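Local structure of gliding motility protein MglB (Myxococcus xanthus, 6IZW) at residues N76-N80 with Y91-V95; V30-K36 with R98-I104. The protein takes part in gliding motility, probably as a molecular adaptor and guanine-nucleotide exchange factor acting on a small GTPase. The protein carries 1 engineered substitution. All coordinates share one frame; numbering follows the deposited sequence.

Interaction 1: N76-N80 with Y91-V95; sequences NEFPN and YMTIV
Two donors from Thr93 and Ile94 grip the carbonyl oxygen of Pro79 where the loop after helix 52-72 joins the sheet. The amide N of Ile94 bonds to Pro79 O at 3.0 Å and nearly straight (164° at the hydrogen), while the Thr93 hydroxyl OG1 donates to the same Pro79 O from 3.2 Å, reaching it from the opposite face of the carbonyl plane. Proline has no N-H to donate, yet its carbonyl remains a full acceptor. Threonine suits its place because its CB packs against Asn80 CB at 3.7 Å while its hydroxyl, anti to the backbone N (chi1 166°), turns to the proline carbonyl. Asn80 and Thr93 form an antiparallel non-hydrogen-bonded pair with both side chains on one face. With a chi1 of 41° the Asn80 side chain is folded back over its own backbone, its amide oblique to the outer end of the Tyr91 ring. Tyr91 OH comes within 3.2 Å of Asn80 CG, but the approach of Asn80 ND2 to the hydroxyl is too poorly angled for a hydrogen bond. On the Glu77 side, the long CG1-CD1 arm of Ile94 reaches back to the loop, CD1 lying 3.3 Å from Phe78 O and also meeting Glu77 CG. Beyond that methylene, the Glu77 carboxylate forms a salt bridge with Lys36, and the Phe78 ring packs on helix 52-72 and on Glu84 of the second subunit. Bonding continues from Met92, a selenomethionine here, to Gln81, so the loop becomes strand 80-83, the edge strand of the Roadblock/LC7 sheet within this chain.

Interaction 2: V30-K36 with R98-I104; sequences VVFLVDK and RVVLVVI. With SO4 (sulfate ion), chain H.
Phe32 and Val102 lie side by side on one face of the sheet, and the branched CB of Val102 sits over the Phe32 ring, 3.8 Å from its centroid and 17° off the normal. Its two methyls straddle the ring's end, CG1 meeting CE2 of Phe32 at 3.5 Å. Val34 and Val100 continue this face, CG1 of Val34 resting against CB of Val100. On the other face Leu33 has CG anti to its backbone N (chi1 -165°), which carries the isobutyl group across to Val99 CG1 and sets its CD1 against Leu101 CG. Beta-branched valines favour the extended backbone and bring compact hydrocarbon to both buried faces.

At the end of the pair charges replace hydrocarbon. Asp35 OD1, which also accepts from the Asn37 amide, lies over one guanidinium face of Arg98, toward its rim; OD2 comes to 2.8 Å from both NE and NH2 of Arg98. A sulfate is modelled implausibly close to NH1, so its bonding, NH2 included, is doubtful.

Backbone bonds exchanged by Phe32 and Val102 join antiparallel strands 28-35 and 99-106, with helix 52-72 over the Phe32 and Val34 face, and helices 9-25 and 111-130 over the Leu33 and Leu101 face.

In the fold
Interaction 2 is the buried middle of the sheet, pairing strands 28-35 and 99-106, whereas interaction 1 lies nearer its margin, where a loop enters strand 80-83, outermost in this chain, and is only partly buried. The two adjoin: strand 88-94 of interaction 1 pairs with strand 99-106 of interaction 2, with probable backbone bonds from Tyr91 to Val103 and from Leu101 to Thr93. Their chemistry follows their place. A regular ladder and packed hydrocarbon side chains hold the centre, while the margin relies on one carbonyl oxygen accepting two hydrogen bonds, with Asn80 packed obliquely against Tyr91. Both share helices 52-72 and 111-130 as cover, and the Lys36-Glu77 salt bridge joins them directly.

Interaction 1: N76-N80 with Y91-V95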
ATOM      1  N   ASN B  76      -8.252 -14.432  10.591  1.00 76.34           N
ATOM      2  CA  ASN B  76      -8.687 -13.047  10.668  1.00 82.28           C
ATOM      3  C   ASN B  76      -7.459 -12.140  10.651  1.00 77.56           C
ATOM      4  O   ASN B  76      -6.320 -12.600  10.772  1.00 79.19           O
ATOM      5  CB  ASN B  76      -9.543 -12.818  11.921  1.00 76.72           C
ATOM      6  CG  ASN B  76     -10.839 -13.623  11.903  1.00 79.76           C
ATOM      7  OD1 ASN B  76     -11.602 -13.577  10.936  1.00 80.42           O
ATOM      8  ND2 ASN B  76     -11.088 -14.371  12.976  1.00 80.44           N
ATOM      9  N   GLU B  77      -7.690 -10.842  10.467  1.00 73.22           N
ATOM     10  CA  GLU B  77      -6.578  -9.899  10.427  1.00 77.20           C
ATOM     11  C   GLU B  77      -5.738 -10.049  11.688  1.00 79.16           C
ATOM     12  O   GLU B  77      -6.265 -10.009  12.804  1.00 83.39           O
ATOM     13  CB  GLU B  77      -7.102  -8.464  10.282  1.00 77.24           C
ATOM     14  CG  GLU B  77      -6.052  -7.418   9.849  1.00 82.60           C
ATOM     15  CD  GLU B  77      -6.543  -6.469   8.730  1.00 83.95           C
ATOM     16  OE1 GLU B  77      -7.749  -6.499   8.380  1.00 85.72           O
ATOM     17  OE2 GLU B  77      -5.716  -5.685   8.200  1.00 75.65           O
ATOM     18  N   PHE B  78      -4.445 -10.285  11.509  1.00 70.25           N
ATOM     19  CA  PHE B  78      -3.564 -10.438  12.655  1.00 75.18           C
ATOM     20  C   PHE B  78      -3.656  -9.189  13.517  1.00 77.10           C
ATOM     21  O   PHE B  78      -3.339  -8.091  13.036  1.00 77.07           O
ATOM     22  CB  PHE B  78      -2.125 -10.690  12.215  1.00 74.87           C
ATOM     23  CG  PHE B  78      -1.957 -11.954  11.421  1.00 75.02           C
ATOM     24  CD1 PHE B  78      -1.973 -13.189  12.045  1.00 80.60           C
ATOM     25  CD2 PHE B  78      -1.807 -11.912  10.047  1.00 76.72           C
ATOM     26  CE1 PHE B  78      -1.824 -14.363  11.318  1.00 72.60           C
ATOM     27  CE2 PHE B  78      -1.660 -13.082   9.316  1.00 75.38           C
ATOM     28  CZ  PHE B  78      -1.667 -14.307   9.956  1.00 72.74           C
ATOM     29  N   PRO B  79      -4.098  -9.301  14.774  1.00 83.14           N
ATOM     30  CA  PRO B  79      -4.384  -8.095  15.568  1.00 76.03           C
ATOM     31  C   PRO B  79      -3.203  -7.168  15.714  1.00 73.61           C
ATOM     32  O   PRO B  79      -3.402  -5.973  15.951  1.00 73.25           O
ATOM     33  CB  PRO B  79      -4.809  -8.666  16.927  1.00 77.06           C
ATOM     34  CG  PRO B  79      -4.137  -9.992  16.995  1.00 82.17           C
ATOM     35  CD  PRO B  79      -4.194 -10.525  15.585  1.00 78.81           C
ATOM     36  N   ASN B  80      -1.978  -7.665  15.589  1.00 73.93           N
ATOM     37  CA  ASN B  80      -0.823  -6.783  15.665  1.00 75.65           C
ATOM     38  C   ASN B  80       0.332  -7.424  14.907  1.00 71.28           C
ATOM     39  O   ASN B  80       0.206  -8.508  14.333  1.00 75.23           O
ATOM     40  CB  ASN B  80      -0.468  -6.446  17.124  1.00 76.31           C
ATOM     41  CG  ASN B  80      -0.579  -7.630  18.062  1.00 78.42           C
ATOM     42  OD1 ASN B  80       0.381  -8.375  18.248  1.00 81.41           O
ATOM     43  ND2 ASN B  80      -1.745  -7.790  18.687  1.00 80.77           N
ATOM     44  N   TYR B  91       6.496  -1.850  16.620  1.00 72.09           N
ATOM     45  CA  TYR B  91       5.314  -2.656  16.886  1.00 74.80           C
ATOM     46  C   TYR B  91       4.088  -1.838  16.511  1.00 70.50           C
ATOM     47  O   TYR B  91       4.068  -0.619  16.711  1.00 68.22           O
ATOM     48  CB  TYR B  91       5.258  -3.102  18.370  1.00 75.93           C
ATOM     49  CG  TYR B  91       3.934  -3.687  18.820  1.00 71.55           C
ATOM     50  CD1 TYR B  91       3.726  -5.064  18.823  1.00 77.13           C
ATOM     51  CD2 TYR B  91       2.905  -2.873  19.269  1.00 74.45           C
ATOM     52  CE1 TYR B  91       2.514  -5.613  19.238  1.00 76.48           C
ATOM     53  CE2 TYR B  91       1.688  -3.410  19.687  1.00 80.34           C
ATOM     54  CZ  TYR B  91       1.500  -4.783  19.671  1.00 80.07           C
ATOM     55  OH  TYR B  91       0.300  -5.333  20.084  1.00 85.22           O
HETATM   56  N   MSE B  92       3.083  -2.509  15.943  1.00 69.93           N
HETATM   57  CA  MSE B  92       1.828  -1.882  15.510  1.00 66.08           C
HETATM   58  C   MSE B  92       0.635  -2.756  15.881  1.00 70.37           C
HETATM   59  O   MSE B  92       0.770  -3.971  15.935  1.00 75.21           O
HETATM   60  CB  MSE B  92       1.819  -1.671  13.996  1.00 69.19           C
HETATM   61  CG  MSE B  92       3.190  -1.701  13.356  1.00 75.20           C
HETATM   62 SE   MSE B  92       3.128  -1.721  11.396  1.00113.39          SE
HETATM   63  CE  MSE B  92       2.393  -3.453  11.065  1.00 76.78           C
ATOM     64  N   THR B  93      -0.540  -2.163  16.095  1.00 67.34           N
ATOM     65  CA  THR B  93      -1.730  -2.953  16.386  1.00 69.11           C
ATOM     66  C   THR B  93      -2.969  -2.280  15.802  1.00 71.36           C
ATOM     67  O   THR B  93      -3.073  -1.046  15.785  1.00 71.42           O
ATOM     68  CB  THR B  93      -1.918  -3.171  17.898  1.00 73.62           C
ATOM     69  OG1 THR B  93      -3.248  -3.647  18.160  1.00 74.83           O
ATOM     70  CG2 THR B  93      -1.682  -1.882  18.670  1.00 71.26           C
ATOM     71  N   ILE B  94      -3.901  -3.107  15.336  1.00 62.74           N
ATOM     72  CA  ILE B  94      -5.164  -2.629  14.787  1.00 66.46           C
ATOM     73  C   ILE B  94      -6.068  -2.197  15.938  1.00 72.09           C
ATOM     74  O   ILE B  94      -6.329  -2.972  16.864  1.00 75.55           O
ATOM     75  CB  ILE B  94      -5.835  -3.707  13.920  1.00 61.48           C
ATOM     76  CG1 ILE B  94      -5.100  -3.850  12.582  1.00 68.02           C
ATOM     77  CG2 ILE B  94      -7.280  -3.350  13.638  1.00 60.54           C
ATOM     78  CD1 ILE B  94      -3.973  -4.858  12.587  1.00 71.19           C
ATOM     79  N   VAL B  95      -6.535  -0.946  15.886  1.00 73.16           N
ATOM     80  CA  VAL B  95      -7.403  -0.361  16.902  1.00 65.72           C
ATOM     81  C   VAL B  95      -8.763  -0.102  16.272  1.00 70.11           C
ATOM     82  O   VAL B  95      -8.988   0.950  15.664  1.00 80.22           O
ATOM     83  CB  VAL B  95      -6.804   0.940  17.477  1.00 69.38           C
ATOM     84  CG1 VAL B  95      -7.713   1.524  18.545  1.00 72.07           C
ATOM     85  CG2 VAL B  95      -5.404   0.705  18.022  1.00 72.41           C
TER

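Interaction 2: V30-K36 with R98-I104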
ATOM      1  N   VAL B  30       8.938   7.441  18.208  1.00 89.86           N
ATOM      2  CA  VAL B  30       7.765   8.025  17.556  1.00 88.78           C
ATOM      3  C   VAL B  30       6.538   7.171  17.849  1.00 74.70           C
ATOM      4  O   VAL B  30       6.631   5.986  18.175  1.00 78.97           O
ATOM      5  CB  VAL B  30       7.892   8.187  16.014  1.00 88.48           C
ATOM      6  CG1 VAL B  30       9.172   8.884  15.634  1.00 84.05           C
ATOM      7  CG2 VAL B  30       7.668   6.852  15.248  1.00 84.14           C
ATOM      8  N   VAL B  31       5.378   7.810  17.748  1.00 71.92           N
ATOM      9  CA  VAL B  31       4.080   7.146  17.767  1.00 73.38           C
ATOM     10  C   VAL B  31       3.231   7.806  16.691  1.00 75.59           C
ATOM     11  O   VAL B  31       3.353   9.013  16.460  1.00 80.05           O
ATOM     12  CB  VAL B  31       3.403   7.260  19.148  1.00 73.90           C
ATOM     13  CG1 VAL B  31       1.880   7.056  19.049  1.00 67.91           C
ATOM     14  CG2 VAL B  31       4.037   6.292  20.139  1.00 84.77           C
ATOM     15  N   PHE B  32       2.384   7.030  16.014  1.00 68.91           N
ATOM     16  CA  PHE B  32       1.419   7.661  15.122  1.00 67.18           C
ATOM     17  C   PHE B  32       0.240   6.734  14.885  1.00 65.17           C
ATOM     18  O   PHE B  32       0.298   5.533  15.162  1.00 65.52           O
ATOM     19  CB  PHE B  32       2.050   8.097  13.787  1.00 67.22           C
ATOM     20  CG  PHE B  32       2.595   6.973  12.958  1.00 63.48           C
ATOM     21  CD1 PHE B  32       1.784   6.301  12.055  1.00 61.15           C
ATOM     22  CD2 PHE B  32       3.928   6.607  13.060  1.00 65.58           C
ATOM     23  CE1 PHE B  32       2.293   5.261  11.278  1.00 66.20           C
ATOM     24  CE2 PHE B  32       4.449   5.571  12.293  1.00 65.58           C
ATOM     25  CZ  PHE B  32       3.635   4.896  11.397  1.00 61.27           C
ATOM     26  N   LEU B  33      -0.836   7.330  14.371  1.00 59.08           N
ATOM     27  CA  LEU B  33      -2.103   6.664  14.135  1.00 55.06           C
ATOM     28  C   LEU B  33      -2.475   6.851  12.670  1.00 62.48           C
ATOM     29  O   LEU B  33      -2.427   7.974  12.160  1.00 54.84           O
ATOM     30  CB  LEU B  33      -3.184   7.240  15.053  1.00 63.20           C
ATOM     31  CG  LEU B  33      -4.455   6.409  15.183  1.00 64.40           C
ATOM     32  CD1 LEU B  33      -4.148   5.156  15.990  1.00 66.40           C
ATOM     33  CD2 LEU B  33      -5.628   7.201  15.796  1.00 63.00           C
ATOM     34  N   VAL B  34      -2.837   5.758  11.989  1.00 61.70           N
ATOM     35  CA  VAL B  34      -3.070   5.777  10.547  1.00 49.33           C
ATOM     36  C   VAL B  34      -4.337   4.997  10.229  1.00 50.51           C
ATOM     37  O   VAL B  34      -4.566   3.907  10.764  1.00 51.70           O
ATOM     38  CB  VAL B  34      -1.870   5.208   9.757  1.00 54.08           C
ATOM     39  CG1 VAL B  34      -1.499   3.823  10.241  1.00 48.56           C
ATOM     40  CG2 VAL B  34      -2.179   5.166   8.267  1.00 51.31           C
ATOM     41  N   ASP B  35      -5.170   5.569   9.370  1.00 52.67           N
ATOM     42  CA  ASP B  35      -6.300   4.849   8.811  1.00 55.47           C
ATOM     43  C   ASP B  35      -5.815   3.721   7.898  1.00 50.72           C
ATOM     44  O   ASP B  35      -4.719   3.773   7.330  1.00 47.20           O
ATOM     45  CB  ASP B  35      -7.187   5.824   8.027  1.00 52.93           C
ATOM     46  CG  ASP B  35      -8.539   5.244   7.689  1.00 59.14           C
ATOM     47  OD1 ASP B  35      -8.613   4.277   6.892  1.00 59.20           O
ATOM     48  OD2 ASP B  35      -9.541   5.770   8.221  1.00 71.70           O
ATOM     49  N   LYS B  36      -6.657   2.703   7.740  1.00 47.61           N
ATOM     50  CA  LYS B  36      -6.303   1.595   6.867  1.00 50.07           C
ATOM     51  C   LYS B  36      -6.091   2.056   5.427  1.00 57.38           C
ATOM     52  O   LYS B  36      -5.237   1.506   4.717  1.00 48.57           O
ATOM     53  CB  LYS B  36      -7.382   0.514   6.940  1.00 54.83           C
ATOM     54  CG  LYS B  36      -7.094  -0.554   7.998  1.00 52.76           C
ATOM     55  CD  LYS B  36      -8.122  -1.672   7.956  1.00 61.18           C
ATOM     56  CE  LYS B  36      -8.011  -2.546   9.208  1.00 64.64           C
ATOM     57  NZ  LYS B  36      -8.886  -3.741   9.122  1.00 67.74           N
ATOM     58  N   ARG B  98     -10.949   0.418  11.402  1.00 73.12           N
ATOM     59  CA  ARG B  98     -10.281   1.117  10.311  1.00 68.95           C
ATOM     60  C   ARG B  98      -9.023   1.858  10.738  1.00 65.32           C
ATOM     61  O   ARG B  98      -8.480   2.623   9.937  1.00 69.73           O
ATOM     62  CB  ARG B  98     -11.262   2.086   9.592  1.00 72.23           C
ATOM     63  CG  ARG B  98     -11.803   3.264  10.454  1.00 76.77           C
ATOM     64  CD  ARG B  98     -12.817   4.209   9.679  1.00 84.67           C
ATOM     65  NE  ARG B  98     -12.239   5.156   8.700  1.00 83.37           N
ATOM     66  CZ  ARG B  98     -12.391   5.099   7.362  1.00 83.61           C
ATOM     67  NH1 ARG B  98     -13.118   4.139   6.774  1.00 84.31           N
ATOM     68  NH2 ARG B  98     -11.796   6.043   6.607  1.00 80.80           N
ATOM     69  N   VAL B  99      -8.495   1.606  11.931  1.00 61.93           N
ATOM     70  CA  VAL B  99      -7.386   2.386  12.454  1.00 58.33           C
ATOM     71  C   VAL B  99      -6.242   1.446  12.799  1.00 59.73           C
ATOM     72  O   VAL B  99      -6.429   0.243  12.984  1.00 65.27           O
ATOM     73  CB  VAL B  99      -7.822   3.212  13.677  1.00 65.46           C
ATOM     74  CG1 VAL B  99      -6.834   4.293  13.971  1.00 62.05           C
ATOM     75  CG2 VAL B  99      -9.182   3.817  13.417  1.00 66.56           C
ATOM     76  N   VAL B 100      -5.037   2.010  12.854  1.00 53.56           N
ATOM     77  CA  VAL B 100      -3.819   1.270  13.156  1.00 56.63           C
ATOM     78  C   VAL B 100      -2.948   2.172  14.014  1.00 61.17           C
ATOM     79  O   VAL B 100      -2.635   3.295  13.606  1.00 61.96           O
ATOM     80  CB  VAL B 100      -3.047   0.857  11.887  1.00 55.39           C
ATOM     81  CG1 VAL B 100      -1.708   0.221  12.247  1.00 51.75           C
ATOM     82  CG2 VAL B 100      -3.874  -0.066  11.016  1.00 56.10           C
ATOM     83  N   LEU B 101      -2.543   1.693  15.190  1.00 62.93           N
ATOM     84  CA  LEU B 101      -1.612   2.454  16.015  1.00 66.26           C
ATOM     85  C   LEU B 101      -0.224   1.862  15.866  1.00 61.07           C
ATOM     86  O   LEU B 101      -0.060   0.645  15.825  1.00 68.31           O
ATOM     87  CB  LEU B 101      -2.018   2.472  17.491  1.00 70.64           C
ATOM     88  CG  LEU B 101      -1.593   3.728  18.278  1.00 71.82           C
ATOM     89  CD1 LEU B 101      -2.303   3.748  19.612  1.00 79.17           C
ATOM     90  CD2 LEU B 101      -0.080   3.876  18.495  1.00 69.21           C
ATOM     91  N   VAL B 102       0.767   2.734  15.768  1.00 59.91           N
ATOM     92  CA  VAL B 102       2.138   2.343  15.496  1.00 64.93           C
ATOM     93  C   VAL B 102       3.038   2.992  16.534  1.00 70.84           C
ATOM     94  O   VAL B 102       2.877   4.174  16.867  1.00 72.29           O
ATOM     95  CB  VAL B 102       2.585   2.747  14.075  1.00 65.10           C
ATOM     96  CG1 VAL B 102       4.071   2.490  13.902  1.00 68.98           C
ATOM     97  CG2 VAL B 102       1.779   2.012  13.022  1.00 60.50           C
ATOM     98  N   VAL B 103       3.974   2.207  17.053  1.00 70.69           N
ATOM     99  CA  VAL B 103       4.984   2.664  17.993  1.00 70.91           C
ATOM    100  C   VAL B 103       6.317   2.105  17.530  1.00 72.58           C
ATOM    101  O   VAL B 103       6.456   0.886  17.372  1.00 76.35           O
ATOM    102  CB  VAL B 103       4.680   2.206  19.431  1.00 76.54           C
ATOM    103  CG1 VAL B 103       5.508   3.003  20.427  1.00 80.50           C
ATOM    104  CG2 VAL B 103       3.196   2.339  19.738  1.00 71.53           C
ATOM    105  N   ILE B 104       7.289   2.980  17.296  1.00 70.64           N
ATOM    106  CA  ILE B 104       8.666   2.538  17.142  1.00 81.97           C
ATOM    107  C   ILE B 104       9.471   3.169  18.266  1.00 86.35           C
ATOM    108  O   ILE B 104       9.204   4.304  18.678  1.00 84.78           O
ATOM    109  CB  ILE B 104       9.270   2.845  15.751  1.00 84.80           C
ATOM    110  CG1 ILE B 104       9.306   4.339  15.440  1.00 81.95           C
ATOM    111  CG2 ILE B 104       8.494   2.110  14.653  1.00 84.50           C
ATOM    112  CD1 ILE B 104       9.416   4.608  13.971  1.00 82.50           C
TER
HETATM  113  S   SO4 H 201     -13.293   4.340   4.069  1.00106.42           S
HETATM  114  O1  SO4 H 201     -12.749   5.643   3.715  1.00 84.73           O
HETATM  115  O2  SO4 H 201     -13.436   4.318   5.527  1.00 98.57           O
HETATM  116  O3  SO4 H 201     -12.415   3.278   3.622  1.00 79.41           O
HETATM  117  O4  SO4 H 201     -14.594   4.218   3.391  1.00 84.05           O